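Local coordinates for protein succinate dehydrogenase subunit A (Mycolicibacterium smegmatis, PDB 7D6V) that probably oxidises succinate as the FAD-carrying subunit of a membrane-bound succinate dehydrogenase, in which the electrons released pass on to quinone, at residues 497-502 and 565-570; 493-498 and 506-511; 559-564 and 571-576. All coordinates share one frame; numbering follows the deposited sequence.

In the fold
Read from the N terminus, helix 481-495 runs into the short strand 499-500 and then into helix 502-518. Interaction 2 closes this first, tight connection by setting the end of one helix against the next. Interaction 1 shares Gly497 and Ile498 with it but reaches much further, joining 497-502 to 565-570 across a 62-residue excursion that includes helix 532-556. The loop of interaction 3, from 559-564 to 571-576, encloses strand 565-566, so its segments alternate with those of interaction 1 and the two contacts cross. Ser560 couples them, its OG bonded to Arg566 N and Tyr569 O. Interactions 2 and 3 follow in series without touching.

Interaction 1: residues 497-502 and 565-570; sequences GIIRKE and TRDDYP
Arg500 and Arg566 pair in a parallel beta bridge, their CA atoms 4.8 Å apart, where two brief strands illustrate how sequence-distant segments can be joined by very few bonds. Arg500 supplies both links. Its N donates to Thr565 O over 3.0 Å, and its O receives the N-H of Asp567, with Asp567 N 2.9 Å away.

On one face of this pairing lie the two arginines. CB of Arg500 packs on CD of Arg566 at 3.8 Å. Bends at chi2 and chi3, both near -75°, curl the Arg566 chain back toward its own segment, where NE meets the syn lone pair of Asp568 OD1 at 3.0 Å within the guanidinium plane. Leu555 O takes a hydrogen bond from NH2 of the same group. The other face carries Ile499 and Thr565; just beyond the bridge, Ile499 CG2 crosses to Asp567 OD1 at 3.7 Å. Lys501, at the N-cap position of helix 502-518, lies alongside Asp567 pointing the same way, with NZ 4.4 Å from OD1.

The chemistry implies a division of labour: backbone bonds hold the segments together, while Asp568 probably offsets the Arg566 charge, and Lys501 and Asp567 may attract each other weakly.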
loop_
_atom_site.group_PDB
_atom_site.type_symbol
_atom_site.label_atom_id
_atom_site.label_comp_id
_atom_site.label_asym_id
_atom_site.label_seq_id
_atom_site.Cartn_x
_atom_site.Cartn_y
_atom_site.Cartn_z
ATOM N N GLY A 497 -30.293 -3.456 7.225
ATOM C CA GLY A 497 -29.445 -2.288 7.232
ATOM C C GLY A 497 -29.148 -1.846 8.649
ATOM O O GLY A 497 -29.084 -2.653 9.572
ATOM N N ILE A 498 -28.953 -0.536 8.809
ATOM C CA ILE A 498 -28.776 0.004 10.153
ATOM C C ILE A 498 -30.051 -0.175 10.958
ATOM O O ILE A 498 -30.017 -0.576 12.126
ATOM C CB ILE A 498 -28.363 1.483 10.112
ATOM C CG1 ILE A 498 -27.021 1.650 9.425
ATOM C CG2 ILE A 498 -28.233 2.004 11.524
ATOM C CD1 ILE A 498 -26.668 3.075 9.124
ATOM N N ILE A 499 -31.193 0.110 10.347
ATOM C CA ILE A 499 -32.486 0.038 11.011
ATOM C C ILE A 499 -33.218 -1.171 10.457
ATOM O O ILE A 499 -33.412 -1.284 9.242
ATOM C CB ILE A 499 -33.301 1.323 10.812
ATOM C CG1 ILE A 499 -32.617 2.499 11.503
ATOM C CG2 ILE A 499 -34.700 1.153 11.361
ATOM C CD1 ILE A 499 -31.631 3.236 10.643
ATOM N N ARG A 500 -33.616 -2.073 11.345
ATOM C CA ARG A 500 -34.315 -3.290 10.970
ATOM C C ARG A 500 -35.767 -3.200 11.411
ATOM O O ARG A 500 -36.067 -2.691 12.494
ATOM C CB ARG A 500 -33.663 -4.526 11.598
ATOM C CG ARG A 500 -32.444 -5.072 10.865
ATOM C CD ARG A 500 -31.187 -4.326 11.246
ATOM N NE ARG A 500 -29.996 -4.863 10.595
ATOM C CZ ARG A 500 -29.199 -5.785 11.125
ATOM N NH1 ARG A 500 -29.462 -6.286 12.320
ATOM N NH2 ARG A 500 -28.135 -6.206 10.461
ATOM N N LYS A 501 -36.663 -3.688 10.562
ATOM C CA LYS A 501 -38.068 -3.833 10.900
ATOM C C LYS A 501 -38.476 -5.275 10.649
ATOM O O LYS A 501 -37.903 -5.954 9.795
ATOM C CB LYS A 501 -38.949 -2.877 10.090
ATOM C CG LYS A 501 -38.617 -1.415 10.306
ATOM C CD LYS A 501 -39.357 -0.518 9.336
ATOM C CE LYS A 501 -38.778 0.886 9.350
ATOM N NZ LYS A 501 -37.293 0.864 9.246
ATOM N N GLU A 502 -39.470 -5.739 11.407
ATOM C CA GLU A 502 -39.864 -7.142 11.327
ATOM C C GLU A 502 -40.348 -7.508 9.931
ATOM O O GLU A 502 -39.960 -8.546 9.380
ATOM C CB GLU A 502 -40.944 -7.435 12.366
ATOM C CG GLU A 502 -41.456 -8.861 12.345
ATOM C CD GLU A 502 -42.727 -9.029 13.146
ATOM O OE1 GLU A 502 -43.379 -8.007 13.447
ATOM O OE2 GLU A 502 -43.075 -10.182 13.479
ATOM N N THR A 565 -29.950 -2.518 15.453
ATOM C CA THR A 565 -31.030 -1.610 15.807
ATOM C C THR A 565 -32.336 -2.139 15.238
ATOM O O THR A 565 -32.425 -2.415 14.039
ATOM C CB THR A 565 -30.762 -0.200 15.280
ATOM O OG1 THR A 565 -29.387 0.139 15.494
ATOM C CG2 THR A 565 -31.637 0.809 15.992
ATOM N N ARG A 566 -33.337 -2.284 16.097
ATOM C CA ARG A 566 -34.684 -2.655 15.688
ATOM C C ARG A 566 -35.601 -1.460 15.890
ATOM O O ARG A 566 -35.700 -0.931 17.001
ATOM C CB ARG A 566 -35.198 -3.854 16.486
ATOM C CG ARG A 566 -34.646 -5.192 16.039
ATOM C CD ARG A 566 -35.329 -5.698 14.782
ATOM N NE ARG A 566 -36.685 -6.171 15.039
ATOM C CZ ARG A 566 -37.003 -7.432 15.304
ATOM N NH1 ARG A 566 -38.265 -7.765 15.522
ATOM N NH2 ARG A 566 -36.062 -8.361 15.354
ATOM N N ASP A 567 -36.263 -1.032 14.816
ATOM C CA ASP A 567 -37.167 0.108 14.922
ATOM C C ASP A 567 -38.367 -0.213 15.805
ATOM O O ASP A 567 -38.810 0.634 16.589
ATOM C CB ASP A 567 -37.623 0.548 13.534
ATOM C CG ASP A 567 -38.150 1.964 13.522
ATOM O OD1 ASP A 567 -37.394 2.878 13.130
ATOM O OD2 ASP A 567 -39.319 2.166 13.909
ATOM N N ASP A 568 -38.904 -1.426 15.696
ATOM C CA ASP A 568 -40.060 -1.813 16.493
ATOM C C ASP A 568 -39.693 -2.235 17.909
ATOM O O ASP A 568 -40.594 -2.463 18.722
ATOM C CB ASP A 568 -40.828 -2.941 15.796
ATOM C CG ASP A 568 -39.932 -4.085 15.365
ATOM O OD1 ASP A 568 -38.696 -3.935 15.409
ATOM O OD2 ASP A 568 -40.471 -5.142 14.983
ATOM N N TYR A 569 -38.406 -2.354 18.218
ATOM C CA TYR A 569 -37.923 -2.571 19.580
ATOM C C TYR A 569 -36.813 -1.568 19.851
ATOM O O TYR A 569 -35.626 -1.914 19.864
ATOM C CB TYR A 569 -37.453 -4.011 19.781
ATOM C CG TYR A 569 -38.599 -4.989 19.779
ATOM C CD1 TYR A 569 -39.333 -5.225 20.931
ATOM C CD2 TYR A 569 -38.968 -5.653 18.620
ATOM C CE1 TYR A 569 -40.391 -6.107 20.933
ATOM C CE2 TYR A 569 -40.025 -6.534 18.610
ATOM C CZ TYR A 569 -40.733 -6.758 19.768
ATOM O OH TYR A 569 -41.787 -7.638 19.763
ATOM N N PRO A 570 -37.172 -0.300 20.069
ATOM C CA PRO A 570 -36.146 0.733 20.241
ATOM C C PRO A 570 -35.465 0.678 21.586
ATOM O O PRO A 570 -34.380 1.251 21.739
ATOM C CB PRO A 570 -36.941 2.030 20.076
ATOM C CG PRO A 570 -38.272 1.685 20.664
ATOM C CD PRO A 570 -38.520 0.220 20.350
#

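Interaction 2: residues 493-498 and 506-511; sequences NDLVGI and QEALDR
Leu495, in the last turn of helix 481-495, reaches across to Ala508, Glu507 and Arg511 on helix 502-518, a compact example of one branched side chain serving several neighbours. Its CB rests on Ala508 CB at 3.6 Å. With CG set beside the backbone N (chi1 -48°) and the chain extended beyond it (chi2 174°), CD1 is carried forward onto the helix surface, 3.6 Å from Ala508 N.

The same methyl also lies over one face of the Arg511 guanidinium, offset toward the rim, with NH1 3.6 Å away. Arg511 comes to this place by placing CG between its backbone N and carbonyl carbon (chi1 60°) and then folding at chi3. Glu507, by contrast, keeps an extended chain that crosses Leu495 at about a right angle, Glu507 CD lying 3.9 Å from Leu495 CD1. The charged ends of Arg511 and Glu507 are less securely placed than the rest. Val496 adds a looser touch, CG2 to Ala508 CB at 4.4 Å, and also packs on Val550 of helix 532-556.

Leucine carbons thus pack on Ala508 and on the chains and charged ends of Glu507 and Arg511, joining two successive helices linked by a short strand in the helical C-terminal region of succinate dehydrogenase and fumarate reductase flavoproteins.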
loop_
_atom_site.group_PDB
_atom_site.type_symbol
_atom_site.label_atom_id
_atom_site.label_comp_id
_atom_site.label_asym_id
_atom_site.label_seq_id
_atom_site.Cartn_x
_atom_site.Cartn_y
_atom_site.Cartn_z
ATOM N N ASN A 493 -28.925 -4.750 1.385
ATOM C CA ASN A 493 -28.787 -3.342 1.737
ATOM C C ASN A 493 -30.130 -2.733 2.119
ATOM O O ASN A 493 -30.216 -1.957 3.077
ATOM C CB ASN A 493 -28.161 -2.572 0.577
ATOM C CG ASN A 493 -27.373 -1.367 1.038
ATOM O OD1 ASN A 493 -26.303 -1.500 1.628
ATOM N ND2 ASN A 493 -27.900 -0.181 0.770
ATOM N N ASP A 494 -31.189 -3.068 1.381
ATOM C CA ASP A 494 -32.491 -2.464 1.644
ATOM C C ASP A 494 -33.106 -2.988 2.936
ATOM O O ASP A 494 -33.572 -2.207 3.771
ATOM C CB ASP A 494 -33.433 -2.718 0.468
ATOM C CG ASP A 494 -33.014 -1.982 -0.782
ATOM O OD1 ASP A 494 -31.883 -1.456 -0.815
ATOM O OD2 ASP A 494 -33.816 -1.930 -1.735
ATOM N N LEU A 495 -33.120 -4.308 3.121
ATOM C CA LEU A 495 -33.952 -4.900 4.159
ATOM C C LEU A 495 -33.182 -5.332 5.400
ATOM O O LEU A 495 -33.808 -5.612 6.425
ATOM C CB LEU A 495 -34.728 -6.091 3.588
ATOM C CG LEU A 495 -35.432 -5.792 2.260
ATOM C CD1 LEU A 495 -36.056 -7.037 1.672
ATOM C CD2 LEU A 495 -36.478 -4.709 2.435
ATOM N N VAL A 496 -31.855 -5.398 5.344
ATOM C CA VAL A 496 -31.030 -5.663 6.522
ATOM C C VAL A 496 -29.979 -4.556 6.554
ATOM O O VAL A 496 -28.886 -4.697 6.002
ATOM C CB VAL A 496 -30.381 -7.050 6.488
ATOM C CG1 VAL A 496 -29.461 -7.242 7.676
ATOM C CG2 VAL A 496 -31.440 -8.139 6.441
ATOM N N GLY A 497 -30.293 -3.456 7.225
ATOM C CA GLY A 497 -29.445 -2.288 7.232
ATOM C C GLY A 497 -29.148 -1.846 8.649
ATOM O O GLY A 497 -29.084 -2.653 9.572
ATOM N N ILE A 498 -28.953 -0.536 8.809
ATOM C CA ILE A 498 -28.776 0.004 10.153
ATOM C C ILE A 498 -30.051 -0.175 10.958
ATOM O O ILE A 498 -30.017 -0.576 12.126
ATOM C CB ILE A 498 -28.363 1.483 10.112
ATOM C CG1 ILE A 498 -27.021 1.650 9.425
ATOM C CG2 ILE A 498 -28.233 2.004 11.524
ATOM C CD1 ILE A 498 -26.668 3.075 9.124
ATOM N N GLN A 506 -38.600 -10.121 7.293
ATOM C CA GLN A 506 -39.370 -11.249 6.780
ATOM C C GLN A 506 -39.375 -11.262 5.258
ATOM O O GLN A 506 -39.232 -12.321 4.636
ATOM C CB GLN A 506 -40.796 -11.200 7.323
ATOM C CG GLN A 506 -41.575 -12.474 7.098
ATOM C CD GLN A 506 -41.009 -13.641 7.877
ATOM O OE1 GLN A 506 -40.989 -13.628 9.106
ATOM N NE2 GLN A 506 -40.539 -14.657 7.163
ATOM N N GLU A 507 -39.531 -10.090 4.639
ATOM C CA GLU A 507 -39.476 -10.004 3.184
ATOM C C GLU A 507 -38.092 -10.368 2.661
ATOM O O GLU A 507 -37.964 -10.995 1.603
ATOM C CB GLU A 507 -39.873 -8.600 2.734
ATOM C CG GLU A 507 -39.745 -8.354 1.246
ATOM C CD GLU A 507 -39.834 -6.882 0.900
ATOM O OE1 GLU A 507 -40.065 -6.070 1.820
ATOM O OE2 GLU A 507 -39.668 -6.536 -0.289
ATOM N N ALA A 508 -37.042 -9.984 3.390
ATOM C CA ALA A 508 -35.689 -10.355 2.996
ATOM C C ALA A 508 -35.510 -11.864 3.006
ATOM O O ALA A 508 -34.914 -12.428 2.085
ATOM C CB ALA A 508 -34.670 -9.691 3.920
ATOM N N LEU A 509 -36.021 -12.538 4.036
ATOM C CA LEU A 509 -35.957 -13.997 4.063
ATOM C C LEU A 509 -36.764 -14.605 2.920
ATOM O O LEU A 509 -36.319 -15.561 2.264
ATOM C CB LEU A 509 -36.455 -14.516 5.411
ATOM C CG LEU A 509 -35.480 -14.382 6.582
ATOM C CD1 LEU A 509 -36.183 -14.647 7.896
ATOM C CD2 LEU A 509 -34.300 -15.318 6.408
ATOM N N ASP A 510 -37.953 -14.056 2.662
ATOM C CA ASP A 510 -38.812 -14.590 1.611
ATOM C C ASP A 510 -38.148 -14.485 0.246
ATOM O O ASP A 510 -38.234 -15.415 -0.564
ATOM C CB ASP A 510 -40.154 -13.862 1.609
ATOM C CG ASP A 510 -40.959 -14.122 2.865
ATOM O OD1 ASP A 510 -40.634 -15.087 3.589
ATOM O OD2 ASP A 510 -41.912 -13.361 3.131
ATOM N N ARG A 511 -37.486 -13.363 -0.036
ATOM C CA ARG A 511 -36.821 -13.238 -1.325
ATOM C C ARG A 511 -35.449 -13.899 -1.343
ATOM O O ARG A 511 -34.950 -14.215 -2.425
ATOM C CB ARG A 511 -36.712 -11.769 -1.741
ATOM C CG ARG A 511 -35.933 -10.883 -0.811
ATOM C CD ARG A 511 -35.728 -9.516 -1.443
ATOM N NE ARG A 511 -36.983 -8.816 -1.701
ATOM C CZ ARG A 511 -37.077 -7.508 -1.925
ATOM N NH1 ARG A 511 -35.989 -6.752 -1.925
ATOM N NH2 ARG A 511 -38.259 -6.953 -2.151
#

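Interaction 3: residues 559-564 and 571-576; sequences ESRGGH and EMDANW
A salt-bridge network of Glu559, Arg561 and Asp573 links two irregular loop segments on either side of strand 565-566 in the chain, and shows how one arginine can use both a face and an edge. The first segment ends in a type II' beta turn from Arg561 to His564, with Gly562 and Gly563 at the corners.

Asp573 OD1 sits over one face of the Arg561 guanidinium, 3.0 Å from NH1; since no N-H points at it, the attraction is one of charge. The edge is used differently: NH2 makes a weak hydrogen bond to Ala574 O, near the guanidinium plane, at 3.0 Å. CG anti to the backbone N (chi1 -169°), then a bend at chi3, brings the guanidinium to Asp573 and Ala574, and NE adds a weak hydrogen bond to Glu559 OE2, within their salt bridge. That carboxylate oxygen has a stronger partner in Arg557, whose NH1 also bonds Trp576 O.

Backbone atoms supply a firmer tie, Asp573 N donating to Ser560 O at 2.8 Å. In Glu559, chi1 of 61° and a bend at chi2 turn the CG methylene over one face of the Trp576 ring, a CH-pi contact with CG 3.8 Å from the five-membered ring centroid. Met572, bent at chi2 and chi3, brings SD to 3.6 Å from Ser560 CB and CE to 3.7 Å from Gly562 N.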
loop_
_atom_site.group_PDB
_atom_site.type_symbol
_atom_site.label_atom_id
_atom_site.label_comp_id
_atom_site.label_asym_id
_atom_site.label_seq_id
_atom_site.Cartn_x
_atom_site.Cartn_y
_atom_site.Cartn_z
ATOM N N GLU A 559 -34.548 -6.745 20.376
ATOM C CA GLU A 559 -34.080 -5.636 21.200
ATOM C C GLU A 559 -32.935 -4.972 20.450
ATOM O O GLU A 559 -32.411 -5.520 19.478
ATOM C CB GLU A 559 -33.671 -6.102 22.605
ATOM C CG GLU A 559 -32.532 -7.110 22.674
ATOM C CD GLU A 559 -31.170 -6.470 22.813
ATOM O OE1 GLU A 559 -31.104 -5.309 23.253
ATOM O OE2 GLU A 559 -30.161 -7.129 22.498
ATOM N N SER A 560 -32.560 -3.779 20.898
ATOM C CA SER A 560 -31.526 -2.988 20.241
ATOM C C SER A 560 -30.281 -2.951 21.114
ATOM O O SER A 560 -30.376 -2.748 22.326
ATOM C CB SER A 560 -32.016 -1.568 19.959
ATOM O OG SER A 560 -33.099 -1.575 19.050
ATOM N N ARG A 561 -29.120 -3.162 20.503
ATOM C CA ARG A 561 -27.869 -3.156 21.253
ATOM C C ARG A 561 -26.720 -2.984 20.277
ATOM O O ARG A 561 -26.529 -3.826 19.397
ATOM C CB ARG A 561 -27.710 -4.446 22.056
ATOM C CG ARG A 561 -26.584 -4.414 23.069
ATOM C CD ARG A 561 -26.428 -5.751 23.765
ATOM N NE ARG A 561 -27.653 -6.170 24.431
ATOM C CZ ARG A 561 -27.930 -5.921 25.703
ATOM N NH1 ARG A 561 -27.067 -5.253 26.451
ATOM N NH2 ARG A 561 -29.070 -6.338 26.228
ATOM N N GLY A 562 -25.961 -1.910 20.432
ATOM C CA GLY A 562 -24.779 -1.712 19.611
ATOM C C GLY A 562 -25.126 -1.567 18.145
ATOM O O GLY A 562 -25.894 -0.685 17.745
ATOM N N GLY A 563 -24.556 -2.446 17.323
ATOM C CA GLY A 563 -24.741 -2.374 15.887
ATOM C C GLY A 563 -26.050 -2.921 15.367
ATOM O O GLY A 563 -26.321 -2.792 14.171
ATOM N N HIS A 564 -26.865 -3.532 16.222
ATOM C CA HIS A 564 -28.149 -4.098 15.826
ATOM C C HIS A 564 -29.256 -3.199 16.358
ATOM O O HIS A 564 -29.479 -3.131 17.570
ATOM C CB HIS A 564 -28.303 -5.525 16.343
ATOM C CG HIS A 564 -29.701 -6.050 16.263
ATOM N ND1 HIS A 564 -30.325 -6.329 15.068
ATOM C CD2 HIS A 564 -30.597 -6.349 17.232
ATOM C CE1 HIS A 564 -31.545 -6.775 15.303
ATOM N NE2 HIS A 564 -31.734 -6.798 16.609
ATOM N N GLU A 571 -36.056 -0.008 22.559
ATOM C CA GLU A 571 -35.547 0.004 23.923
ATOM C C GLU A 571 -34.242 -0.765 23.944
ATOM O O GLU A 571 -34.225 -1.993 24.044
ATOM C CB GLU A 571 -36.561 -0.600 24.885
ATOM C CG GLU A 571 -36.350 -0.186 26.323
ATOM C CD GLU A 571 -36.543 1.301 26.532
ATOM O OE1 GLU A 571 -37.346 1.909 25.792
ATOM O OE2 GLU A 571 -35.893 1.864 27.439
ATOM N N MET A 572 -33.144 -0.030 23.813
ATOM C CA MET A 572 -31.827 -0.631 23.896
ATOM C C MET A 572 -31.702 -1.443 25.174
ATOM O O MET A 572 -32.255 -1.081 26.216
ATOM C CB MET A 572 -30.737 0.446 23.856
ATOM C CG MET A 572 -30.669 1.242 22.564
ATOM S SD MET A 572 -29.508 0.549 21.371
ATOM C CE MET A 572 -28.007 0.465 22.345
ATOM N N ASP A 573 -30.969 -2.549 25.084
ATOM C CA ASP A 573 -30.525 -3.278 26.261
ATOM C C ASP A 573 -31.715 -3.797 27.079
ATOM O O ASP A 573 -31.999 -3.340 28.188
ATOM C CB ASP A 573 -29.613 -2.386 27.112
ATOM C CG ASP A 573 -28.402 -1.891 26.347
ATOM O OD1 ASP A 573 -27.985 -2.559 25.384
ATOM O OD2 ASP A 573 -27.866 -0.826 26.711
ATOM N N ALA A 574 -32.424 -4.756 26.485
ATOM C CA ALA A 574 -33.295 -5.619 27.271
ATOM C C ALA A 574 -32.433 -6.503 28.170
ATOM O O ALA A 574 -31.220 -6.307 28.286
ATOM C CB ALA A 574 -34.186 -6.459 26.362
ATOM N N ASN A 575 -33.049 -7.474 28.851
ATOM C CA ASN A 575 -32.198 -8.354 29.644
ATOM C C ASN A 575 -31.230 -9.046 28.689
ATOM O O ASN A 575 -30.039 -8.738 28.727
ATOM C CB ASN A 575 -33.017 -9.326 30.518
ATOM C CG ASN A 575 -33.776 -10.377 29.730
ATOM O OD1 ASN A 575 -33.195 -11.142 28.963
ATOM N ND2 ASN A 575 -35.085 -10.436 29.942
ATOM N N TRP A 576 -31.701 -9.989 27.860
ATOM C CA TRP A 576 -31.201 -10.270 26.510
ATOM C C TRP A 576 -29.686 -10.176 26.348
ATOM O O TRP A 576 -29.193 -10.055 25.223
ATOM C CB TRP A 576 -31.863 -9.323 25.503
ATOM C CG TRP A 576 -32.937 -9.951 24.646
ATOM C CD1 TRP A 576 -34.261 -9.623 24.628
ATOM C CD2 TRP A 576 -32.774 -11.000 23.681
ATOM N NE1 TRP A 576 -34.932 -10.401 23.722
ATOM C CE2 TRP A 576 -34.042 -11.256 23.126
ATOM C CE3 TRP A 576 -31.682 -11.749 23.237
ATOM C CZ2 TRP A 576 -34.247 -12.228 22.152
ATOM C CZ3 TRP A 576 -31.888 -12.714 22.269
ATOM C CH2 TRP A 576 -33.160 -12.944 21.738
#